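Local coordinates for galactose mutarotase-like protein (Clostridium acetobutylicum, PDB 3OS7) that probably binds carbohydrate and may interconvert the alpha and beta anomers of aldose sugars, at residues E132-F137 and E150-L155; T168-L173 and E328-V333; S175-L180 and F321-P326. All coordinates share one frame; numbering follows the deposited sequence. Where two conformers were deposited one is given.

Contact 1 of 3, residues E132-F137 and E150-L155; sequences EVVFDF and EFQFKL. With EDO (1,2-ethanediol), chain H.
Val133, Phe135 and Phe137 pair with Leu155, Phe153 and Phe151 as the hydrogen-bonded sites of an antiparallel strand pair, the segment axes 4.6 Å apart at 164°, and each pair exchanges two N-H...O bonds. Side chains alternate between two faces. On the aromatic face Phe137 and Phe151 lie slid past one another, ring centroids 4.7 Å apart and planes 20° from parallel, so the rings barely overlap. What sits over the middle of the Phe151 ring is instead Phe137 CB, 3.5 Å from its centroid, a CH-pi contact. Phe151 carries CG between its backbone N and carbonyl carbon (chi1 67°), which places one ring face on Phe137 CB while CE1 reaches the edge of the Phe135 ring at CD2, 4.0 Å away. Farther along, Val133 CG2 rests on Leu155 CB.

The other face, with Val134, Asp136, Gln152 and Lys154, is mixed and more polar. Gln152 reaches out fully extended and gives an amide N-H to Asp136, NE2 to OD1 2.7 Å, on the syn lone pair and nearly in the amide plane. Gln152 OE1 accepts from ethanediol O2, so both ends of the amide are held. Val134 CG1 lies alongside the Lys154 chain, and one water joins Lys154 NZ to Glu132 OE1, while Glu132 OE2 bonds Ser156.

Strand 118-125 flanks segment 132-137, and strand 163-172 flanks segment 150-155. Beneath the aromatic face, Phe78 meets Phe151 edge-to-face, Trp117 packs on Phe135, and strand 178-189 supplies Met178, Val182 and Tyr184.

Contact 2 of 3, residues T168-L173 and E328-V333; sequences TSVVNL and ESWSGV. With EDO (1,2-ethanediol), chain H.
Glu328 opens the contact by accepting from the backbone of Asn172, N to Glu328 O 3.1 Å, just before the regular antiparallel pairing begins between two strands far apart in sequence; its carboxylate is held by the preceding turn, OE1 accepting from Lys325 N. Ser329 stands opposite Val171 at a non-hydrogen-bonded site, its CB 3.2 Å from Val170 O.

Trp330 is tied to Val170 by two backbone bonds, each 3.0 Å between N and O. With CG anti to the backbone N (chi1 170°), the indole extends along the buried face toward Thr168: CZ3 comes within 3.5 Å of Thr168 O, and Thr168 CG2 meets the ring edge in plane. Val170 CG1 packs against Trp330 CB, and the indole also touches Leu180 and Val182 of strand 178-189.

Ser331 pairs with Ser169 on the more exposed face, their CB atoms 4.0 Å apart. On that face Ser169 OG and O1 of an ethanediol, probably from the crystallisation liquor, share a hydrogen bond of 2.8 Å, while the two carbons of the diol lie against Val171 CG1 and its O2 bonds Gln152 OE1.

Gly332 closes the pairing, its N bonded to Thr168 O and its O receiving Thr168 N at 2.8 Å. Gly332 N also lies 3.5 Å above the plane of the Trp330 indole, offset toward the rim. A water spans Thr168 OG1 and, weakly, Gly332 O; Thr168 OG1 also bonds Tyr184 OH.

The chemistry is divided by face: backbone bonds fix the register, the inner face buries the indole against Thr168 and Val170, and the more exposed face presents serine hydroxyls, one of them taken up by the diol.

Contact 3 of 3, residues S175-L180 and F321-P326; sequences SEEMPL and FKTLKP
Thr323 and Glu177 make the polar side-chain link of this contact: Thr323 OG1 donates to Glu177 OE2 at 2.6 Å, reaching the oxygen on its anti side and 27° out of the carboxylate plane. Glu177 spans the distance with an extended chain, CG anti to its backbone N (chi1 -157°). Thr323 CB is 3.4 Å from Glu177 OE2.

The backbone bonds are short at one end and slacken at the other. Met178 and Leu324 exchange two of 2.8 Å between N and O; Leu180 N reaches Lys322 O at 2.9 Å, whereas the return bond from Lys322 N to Leu180 O is weak, at 3.5 Å. Short strand 322-324 is thereby added antiparallel to the start of strand 178-189, in the beta-sandwich fold of the mutarotase family, with the segment axes at 140°.

Apolar contacts fall on both faces. The selenomethionine Met178 runs side by side with Leu324, its CE 4.0 Å from Leu324 CD1, and the Leu180 side chain slants across Leu324, CD2 to CG 3.9 Å. On the face of Thr323, Pro179 CB approaches the edge of the Phe321 ring near CZ, with Phe88 and Leu90 of strand 82-90 also touching Pro179. Pro326 CG rests on the Ser175 carbonyl.

In the fold
Contacts 1 and 2, centres 9 Å apart, are joined through strands 151-160 and 163-172 by probable backbone hydrogen bonds, Lys154 N to Ser169 O 2.8 Å and Leu173 N to Glu150 O 2.9 Å; a single ethanediol bridges them. Contact 3 is nested in the chain loop closed by contact 2, centres 11 Å apart; Asn172 ND2 probably bonds Leu324 O at 3.0 Å, and Trp330 CB packs on Leu180 CD2 at 3.4 Å. Phe151 CB touches Met178 SE at 4.0 Å, linking contacts 1 and 3. A tetraethylene glycol, about 4 Å from the Pro179 side chain and 6 Å from that of Phe151, is probably from the crystallisation liquor, though such molecules often mark pockets.

Contact 1 of 3, residues E132-F137 and E150-L155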
loop_
_atom_site.group_PDB
_atom_site.type_symbol
_atom_site.label_atom_id
_atom_site.label_comp_id
_atom_site.label_asym_id
_atom_site.label_seq_id
_atom_site.Cartn_x
_atom_site.Cartn_y
_atom_site.Cartn_z
ATOM N N GLU A 132 -12.731 -8.200 7.481
ATOM C CA GLU A 132 -12.903 -6.784 7.162
ATOM C C GLU A 132 -12.699 -5.947 8.401
ATOM O O GLU A 132 -13.190 -6.301 9.485
ATOM C CB GLU A 132 -14.312 -6.506 6.599
ATOM C CG GLU A 132 -14.662 -7.342 5.375
ATOM C CD GLU A 132 -15.969 -6.908 4.690
ATOM O OE1 GLU A 132 -16.821 -6.299 5.364
ATOM O OE2 GLU A 132 -16.120 -7.172 3.475
ATOM N N VAL A 133 -11.999 -4.830 8.237
ATOM C CA VAL A 133 -11.765 -3.877 9.317
ATOM C C VAL A 133 -12.238 -2.529 8.833
ATOM O O VAL A 133 -12.209 -2.246 7.640
ATOM C CB VAL A 133 -10.262 -3.790 9.763
ATOM C CG1 VAL A 133 -9.845 -5.098 10.454
ATOM C CG2 VAL A 133 -9.325 -3.436 8.558
ATOM N N VAL A 134 -12.704 -1.708 9.752
ATOM C CA VAL A 134 -13.112 -0.359 9.421
ATOM C C VAL A 134 -12.488 0.670 10.342
ATOM O O VAL A 134 -12.095 0.370 11.481
ATOM C CB VAL A 134 -14.648 -0.178 9.476
ATOM C CG1 VAL A 134 -15.336 -1.050 8.426
ATOM C CG2 VAL A 134 -15.181 -0.460 10.862
ATOM N N PHE A 135 -12.361 1.870 9.811
ATOM C CA PHE A 135 -11.944 3.032 10.568
ATOM C C PHE A 135 -13.017 4.097 10.444
ATOM O O PHE A 135 -13.294 4.572 9.344
ATOM C CB PHE A 135 -10.652 3.615 10.015
ATOM C CG PHE A 135 -10.186 4.814 10.796
ATOM C CD1 PHE A 135 -9.634 4.658 12.052
ATOM C CD2 PHE A 135 -10.368 6.070 10.322
ATOM C CE1 PHE A 135 -9.247 5.747 12.787
ATOM C CE2 PHE A 135 -9.996 7.180 11.060
ATOM C CZ PHE A 135 -9.434 7.022 12.281
ATOM N N ASP A 136 -13.600 4.465 11.576
ATOM C CA ASP A 136 -14.647 5.483 11.642
ATOM C C ASP A 136 -14.057 6.806 12.112
ATOM O O ASP A 136 -13.549 6.922 13.237
ATOM C CB ASP A 136 -15.741 5.037 12.594
ATOM C CG ASP A 136 -16.394 3.724 12.169
ATOM O OD1 ASP A 136 -16.919 3.667 11.033
ATOM O OD2 ASP A 136 -16.384 2.754 12.971
ATOM N N PHE A 137 -14.074 7.798 11.232
ATOM C CA PHE A 137 -13.537 9.109 11.542
ATOM C C PHE A 137 -14.722 10.012 11.865
ATOM O O PHE A 137 -15.534 10.315 10.985
ATOM C CB PHE A 137 -12.740 9.655 10.363
ATOM C CG PHE A 137 -12.019 10.960 10.655
ATOM C CD1 PHE A 137 -10.898 10.993 11.478
ATOM C CD2 PHE A 137 -12.415 12.143 10.053
ATOM C CE1 PHE A 137 -10.230 12.171 11.709
ATOM C CE2 PHE A 137 -11.746 13.321 10.293
ATOM C CZ PHE A 137 -10.654 13.348 11.101
ATOM N N GLU A 150 -16.403 13.823 8.215
ATOM C CA GLU A 150 -16.620 12.463 8.694
ATOM C C GLU A 150 -16.467 11.472 7.535
ATOM O O GLU A 150 -16.836 11.758 6.402
ATOM C CB GLU A 150 -17.983 12.310 9.380
ATOM C CG GLU A 150 -18.064 13.120 10.687
ATOM C CD GLU A 150 -19.267 12.784 11.561
ATOM O OE1 GLU A 150 -20.390 12.802 11.050
ATOM O OE2 GLU A 150 -19.089 12.547 12.785
ATOM N N PHE A 151 -15.872 10.329 7.810
ATOM C CA PHE A 151 -15.724 9.292 6.791
ATOM C C PHE A 151 -15.574 7.918 7.424
ATOM O O PHE A 151 -15.306 7.804 8.615
ATOM C CB PHE A 151 -14.552 9.612 5.823
ATOM C CG PHE A 151 -13.169 9.578 6.451
ATOM C CD1 PHE A 151 -12.513 8.380 6.644
ATOM C CD2 PHE A 151 -12.515 10.764 6.807
ATOM C CE1 PHE A 151 -11.242 8.347 7.208
ATOM C CE2 PHE A 151 -11.262 10.750 7.355
ATOM C CZ PHE A 151 -10.617 9.505 7.553
ATOM N N GLN A 152 -15.778 6.873 6.623
ATOM C CA GLN A 152 -15.446 5.527 7.042
ATOM C C GLN A 152 -14.570 4.907 5.970
ATOM O O GLN A 152 -14.948 4.838 4.806
ATOM C CB GLN A 152 -16.674 4.645 7.223
ATOM C CG GLN A 152 -16.357 3.244 7.753
ATOM C CD GLN A 152 -17.593 2.372 7.845
ATOM O OE1 GLN A 152 -18.120 1.905 6.824
ATOM N NE2 GLN A 152 -18.057 2.141 9.069
ATOM N N PHE A 153 -13.410 4.436 6.394
ATOM C CA PHE A 153 -12.546 3.608 5.590
ATOM C C PHE A 153 -12.835 2.124 5.897
ATOM O O PHE A 153 -13.149 1.748 7.036
ATOM C CB PHE A 153 -11.085 3.927 5.923
ATOM C CG PHE A 153 -10.299 4.536 4.809
ATOM C CD1 PHE A 153 -9.620 3.746 3.910
ATOM C CD2 PHE A 153 -10.191 5.929 4.695
ATOM C CE1 PHE A 153 -8.853 4.316 2.917
ATOM C CE2 PHE A 153 -9.419 6.506 3.697
ATOM C CZ PHE A 153 -8.756 5.708 2.816
ATOM N N LYS A 154 -12.718 1.275 4.887
ATOM C CA LYS A 154 -12.853 -0.167 5.076
ATOM C C LYS A 154 -11.806 -0.892 4.261
ATOM O O LYS A 154 -11.564 -0.541 3.090
ATOM C CB LYS A 154 -14.238 -0.652 4.649
ATOM C CG LYS A 154 -14.427 -2.146 4.776
ATOM C CD LYS A 154 -15.923 -2.587 4.835
ATOM C CE LYS A 154 -16.789 -2.042 3.734
ATOM N NZ LYS A 154 -18.225 -2.022 4.232
ATOM N N LEU A 155 -11.166 -1.863 4.894
ATOM C CA LEU A 155 -10.282 -2.797 4.201
ATOM C C LEU A 155 -10.966 -4.159 4.289
ATOM O O LEU A 155 -11.267 -4.647 5.373
ATOM C CB LEU A 155 -8.887 -2.853 4.823
ATOM C CG LEU A 155 -8.188 -1.556 5.157
ATOM C CD1 LEU A 155 -6.804 -1.768 5.761
ATOM C CD2 LEU A 155 -8.099 -0.678 3.933
HETATM C C1 EDO H . -16.975 2.459 2.023
HETATM O O1 EDO H . -17.291 1.158 1.532
HETATM C C2 EDO H . -16.341 2.349 3.409
HETATM O O2 EDO H . -17.241 1.719 4.342
HETATM O O HOH W 1 -18.867 -5.050 4.550
#

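Contact 2 of 3, residues T168-L173 and E328-V333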
loop_
_atom_site.group_PDB
_atom_site.type_symbol
_atom_site.label_atom_id
_atom_site.label_comp_id
_atom_site.label_asym_id
_atom_site.label_seq_id
_atom_site.Cartn_x
_atom_site.Cartn_y
_atom_site.Cartn_z
ATOM N N THR A 168 -10.194 -1.941 -0.910
ATOM C CA THR A 168 -10.068 -0.735 -0.076
ATOM C C THR A 168 -11.189 0.216 -0.469
ATOM O O THR A 168 -11.428 0.446 -1.641
ATOM C CB THR A 168 -8.720 -0.048 -0.312
ATOM O OG1 THR A 168 -7.678 -1.020 -0.144
ATOM C CG2 THR A 168 -8.518 1.137 0.614
ATOM N N SER A 169 -11.902 0.758 0.501
ATOM C CA SER A 169 -12.964 1.703 0.153
ATOM C C SER A 169 -13.077 2.760 1.194
ATOM O O SER A 169 -12.731 2.537 2.355
ATOM C CB SER A 169 -14.308 0.979 -0.034
ATOM O OG SER A 169 -14.640 0.238 1.110
ATOM N N VAL A 170 -13.566 3.923 0.773
ATOM C CA VAL A 170 -13.851 4.986 1.685
ATOM C C VAL A 170 -15.135 5.658 1.221
ATOM O O VAL A 170 -15.394 5.721 0.020
ATOM C CB VAL A 170 -12.692 5.996 1.803
ATOM C CG1 VAL A 170 -12.284 6.521 0.469
ATOM C CG2 VAL A 170 -13.074 7.102 2.733
ATOM N N VAL A 171 -15.936 6.109 2.186
ATOM C CA VAL A 171 -17.193 6.800 1.914
ATOM C C VAL A 171 -17.145 8.134 2.667
ATOM O O VAL A 171 -16.743 8.190 3.815
ATOM C CB VAL A 171 -18.448 5.961 2.290
ATOM C CG1 VAL A 171 -18.442 5.510 3.729
ATOM C CG2 VAL A 171 -19.715 6.768 2.014
ATOM N N ASN A 172 -17.509 9.205 1.974
ATOM C CA ASN A 172 -17.591 10.528 2.545
ATOM C C ASN A 172 -18.919 10.611 3.289
ATOM O O ASN A 172 -19.968 10.522 2.660
ATOM C CB ASN A 172 -17.524 11.558 1.422
ATOM C CG ASN A 172 -17.710 12.981 1.902
ATOM O OD1 ASN A 172 -17.673 13.281 3.104
ATOM N ND2 ASN A 172 -17.916 13.882 0.947
ATOM N N LEU A 173 -18.860 10.739 4.613
ATOM C CA LEU A 173 -20.054 10.832 5.456
ATOM C C LEU A 173 -20.374 12.287 5.853
ATOM O O LEU A 173 -21.228 12.537 6.712
ATOM C CB LEU A 173 -19.887 9.936 6.694
ATOM C CG LEU A 173 -19.734 8.422 6.390
ATOM C CD1 LEU A 173 -19.385 7.583 7.646
ATOM C CD2 LEU A 173 -20.985 7.859 5.652
ATOM N N GLU A 328 -20.773 9.682 -1.375
ATOM C CA GLU A 328 -20.091 8.988 -2.469
ATOM C C GLU A 328 -18.936 8.171 -1.919
ATOM O O GLU A 328 -18.313 8.543 -0.904
ATOM C CB GLU A 328 -19.571 9.974 -3.495
ATOM C CG GLU A 328 -19.160 9.329 -4.796
ATOM C CD GLU A 328 -18.594 10.309 -5.815
ATOM O OE1 GLU A 328 -18.411 11.505 -5.505
ATOM O OE2 GLU A 328 -18.330 9.856 -6.949
ATOM N N SER A 329 -18.638 7.068 -2.603
ATOM C CA SER A 329 -17.504 6.239 -2.220
ATOM C C SER A 329 -16.493 6.048 -3.338
ATOM O O SER A 329 -16.789 6.264 -4.510
ATOM C CB SER A 329 -17.992 4.865 -1.714
ATOM O OG SER A 329 -18.461 4.053 -2.775
ATOM N N TRP A 330 -15.291 5.654 -2.929
ATOM C CA TRP A 330 -14.205 5.230 -3.819
ATOM C C TRP A 330 -13.822 3.819 -3.373
ATOM O O TRP A 330 -13.839 3.519 -2.169
ATOM C CB TRP A 330 -12.983 6.170 -3.668
ATOM C CG TRP A 330 -11.717 5.639 -4.388
ATOM C CD1 TRP A 330 -11.302 5.951 -5.648
ATOM C CD2 TRP A 330 -10.750 4.722 -3.865
ATOM N NE1 TRP A 330 -10.142 5.287 -5.937
ATOM C CE2 TRP A 330 -9.784 4.523 -4.860
ATOM C CE3 TRP A 330 -10.589 4.082 -2.639
ATOM C CZ2 TRP A 330 -8.701 3.673 -4.679
ATOM C CZ3 TRP A 330 -9.521 3.247 -2.458
ATOM C CH2 TRP A 330 -8.599 3.035 -3.472
ATOM N N SER A 331 -13.506 2.948 -4.322
ATOM C CA SER A 331 -12.995 1.612 -4.011
ATOM C C SER A 331 -11.885 1.214 -4.995
ATOM O O SER A 331 -11.971 1.508 -6.197
ATOM C CB SER A 331 -14.121 0.577 -4.055
ATOM O OG SER A 331 -13.633 -0.737 -3.821
ATOM N N GLY A 332 -10.863 0.538 -4.494
ATOM C CA GLY A 332 -9.819 -0.009 -5.343
ATOM C C GLY A 332 -9.500 -1.410 -4.886
ATOM O O GLY A 332 -9.705 -1.738 -3.708
ATOM N N VAL A 333 -9.004 -2.238 -5.804
ATOM C CA VAL A 333 -8.666 -3.614 -5.496
ATOM C C VAL A 333 -7.225 -3.941 -5.864
ATOM O O VAL A 333 -6.770 -3.610 -6.971
ATOM C CB VAL A 333 -9.566 -4.563 -6.287
ATOM C CG1 VAL A 333 -9.242 -6.007 -5.998
ATOM C CG2 VAL A 333 -11.034 -4.250 -6.015
HETATM C C1 EDO H . -16.975 2.459 2.023
HETATM O O1 EDO H . -17.291 1.158 1.532
HETATM C C2 EDO H . -16.341 2.349 3.409
HETATM O O2 EDO H . -17.241 1.719 4.342
HETATM O O HOH W 2 -6.777 -2.000 -2.634
#

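Contact 3 of 3, residues S175-L180 and F321-P326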
loop_
_atom_site.group_PDB
_atom_site.type_symbol
_atom_site.label_atom_id
_atom_site.label_comp_id
_atom_site.label_asym_id
_atom_site.label_seq_id
_atom_site.Cartn_x
_atom_site.Cartn_y
_atom_site.Cartn_z
ATOM N N SER A 175 -21.099 16.568 4.870
ATOM C CA SER A 175 -22.032 17.334 4.061
ATOM C C SER A 175 -21.352 18.136 2.946
ATOM O O SER A 175 -22.006 18.904 2.250
ATOM C CB SER A 175 -22.826 18.264 4.968
ATOM O OG SER A 175 -21.976 19.207 5.584
ATOM N N GLU A 176 -20.036 17.954 2.776
ATOM C CA GLU A 176 -19.257 18.708 1.800
ATOM C C GLU A 176 -18.393 17.786 0.942
ATOM O O GLU A 176 -18.092 16.652 1.313
ATOM C CB GLU A 176 -18.345 19.705 2.510
ATOM C CG GLU A 176 -19.079 20.805 3.266
ATOM C CD GLU A 176 -18.138 21.693 4.041
ATOM O OE1 GLU A 176 -17.607 21.246 5.086
ATOM O OE2 GLU A 176 -17.935 22.845 3.614
ATOM N N GLU A 177 -17.940 18.324 -0.180
ATOM C CA GLU A 177 -17.013 17.632 -1.058
ATOM C C GLU A 177 -15.698 17.320 -0.326
ATOM O O GLU A 177 -15.102 18.214 0.237
ATOM C CB GLU A 177 -16.733 18.554 -2.242
ATOM C CG GLU A 177 -16.273 17.868 -3.466
ATOM C CD GLU A 177 -15.850 18.829 -4.565
ATOM O OE1 GLU A 177 -15.849 20.075 -4.364
ATOM O OE2 GLU A 177 -15.500 18.321 -5.638
HETATM N N MSE A 178 -15.260 16.059 -0.362
HETATM C CA MSE A 178 -14.101 15.592 0.388
HETATM C C MSE A 178 -12.925 15.290 -0.552
HETATM O O MSE A 178 -13.042 14.477 -1.456
HETATM C CB MSE A 178 -14.438 14.330 1.158
HETATM C CG MSE A 178 -13.374 13.920 2.158
HETATM SE SE MSE A 178 -13.682 12.203 2.933
HETATM C CE MSE A 178 -12.754 11.063 1.699
ATOM N N PRO A 179 -11.777 15.929 -0.316
ATOM C CA PRO A 179 -10.568 15.571 -1.083
ATOM C C PRO A 179 -10.208 14.114 -0.897
ATOM O O PRO A 179 -10.340 13.584 0.212
ATOM C CB PRO A 179 -9.477 16.430 -0.423
ATOM C CG PRO A 179 -10.239 17.562 0.228
ATOM C CD PRO A 179 -11.532 17.001 0.651
ATOM N N LEU A 180 -9.690 13.472 -1.941
ATOM C CA LEU A 180 -9.405 12.052 -1.870
ATOM C C LEU A 180 -8.123 11.709 -2.628
ATOM O O LEU A 180 -7.990 11.989 -3.826
ATOM C CB LEU A 180 -10.543 11.262 -2.514
ATOM C CG LEU A 180 -10.380 9.739 -2.553
ATOM C CD1 LEU A 180 -10.589 9.130 -1.188
ATOM C CD2 LEU A 180 -11.372 9.196 -3.546
ATOM N N PHE A 321 -6.040 13.369 -8.828
ATOM C CA PHE A 321 -6.696 13.943 -7.678
ATOM C C PHE A 321 -8.193 13.829 -7.903
ATOM O O PHE A 321 -8.674 14.065 -9.007
ATOM C CB PHE A 321 -6.294 15.398 -7.520
ATOM C CG PHE A 321 -6.954 16.071 -6.376
ATOM C CD1 PHE A 321 -6.701 15.655 -5.095
ATOM C CD2 PHE A 321 -7.861 17.107 -6.582
ATOM C CE1 PHE A 321 -7.334 16.281 -4.005
ATOM C CE2 PHE A 321 -8.461 17.744 -5.506
ATOM C CZ PHE A 321 -8.183 17.323 -4.218
ATOM N N LYS A 322 -8.907 13.445 -6.860
ATOM C CA LYS A 322 -10.341 13.214 -6.913
ATOM C C LYS A 322 -10.973 13.844 -5.686
ATOM O O LYS A 322 -10.320 14.174 -4.691
ATOM C CB LYS A 322 -10.649 11.694 -6.929
ATOM C CG LYS A 322 -10.196 10.958 -8.182
ATOM C CD LYS A 322 -10.625 9.495 -8.210
ATOM C CE LYS A 322 -11.834 9.284 -9.100
ATOM N NZ LYS A 322 -12.976 10.153 -8.725
ATOM N N THR A 323 -12.276 14.036 -5.767
ATOM C CA THR A 323 -13.023 14.387 -4.584
ATOM C C THR A 323 -14.232 13.469 -4.532
ATOM O O THR A 323 -14.644 12.897 -5.559
ATOM C CB THR A 323 -13.459 15.836 -4.626
ATOM O OG1 THR A 323 -14.348 16.020 -5.721
ATOM C CG2 THR A 323 -12.254 16.755 -4.798
ATOM N N LEU A 324 -14.765 13.283 -3.334
ATOM C CA LEU A 324 -15.998 12.554 -3.144
ATOM C C LEU A 324 -17.119 13.512 -2.727
ATOM O O LEU A 324 -16.967 14.318 -1.822
ATOM C CB LEU A 324 -15.825 11.483 -2.076
ATOM C CG LEU A 324 -14.933 10.293 -2.401
ATOM C CD1 LEU A 324 -14.883 9.368 -1.184
ATOM C CD2 LEU A 324 -15.489 9.584 -3.619
ATOM N N LYS A 325 -18.241 13.419 -3.427
ATOM C CA LYS A 325 -19.433 14.147 -3.041
ATOM C C LYS A 325 -20.010 13.465 -1.775
ATOM O O LYS A 325 -19.593 12.352 -1.397
ATOM C CB LYS A 325 -20.417 14.178 -4.235
ATOM C CG LYS A 325 -19.924 14.993 -5.436
ATOM C CD LYS A 325 -21.003 15.043 -6.533
ATOM C CE LYS A 325 -20.620 15.943 -7.716
ATOM N NZ LYS A 325 -19.533 15.352 -8.556
ATOM N N PRO A 326 -20.941 14.135 -1.081
ATOM C CA PRO A 326 -21.554 13.557 0.114
ATOM C C PRO A 326 -22.160 12.193 -0.152
ATOM O O PRO A 326 -22.906 12.027 -1.130
ATOM C CB PRO A 326 -22.592 14.625 0.527
ATOM C CG PRO A 326 -21.960 15.898 0.044
ATOM C CD PRO A 326 -21.358 15.537 -1.279
#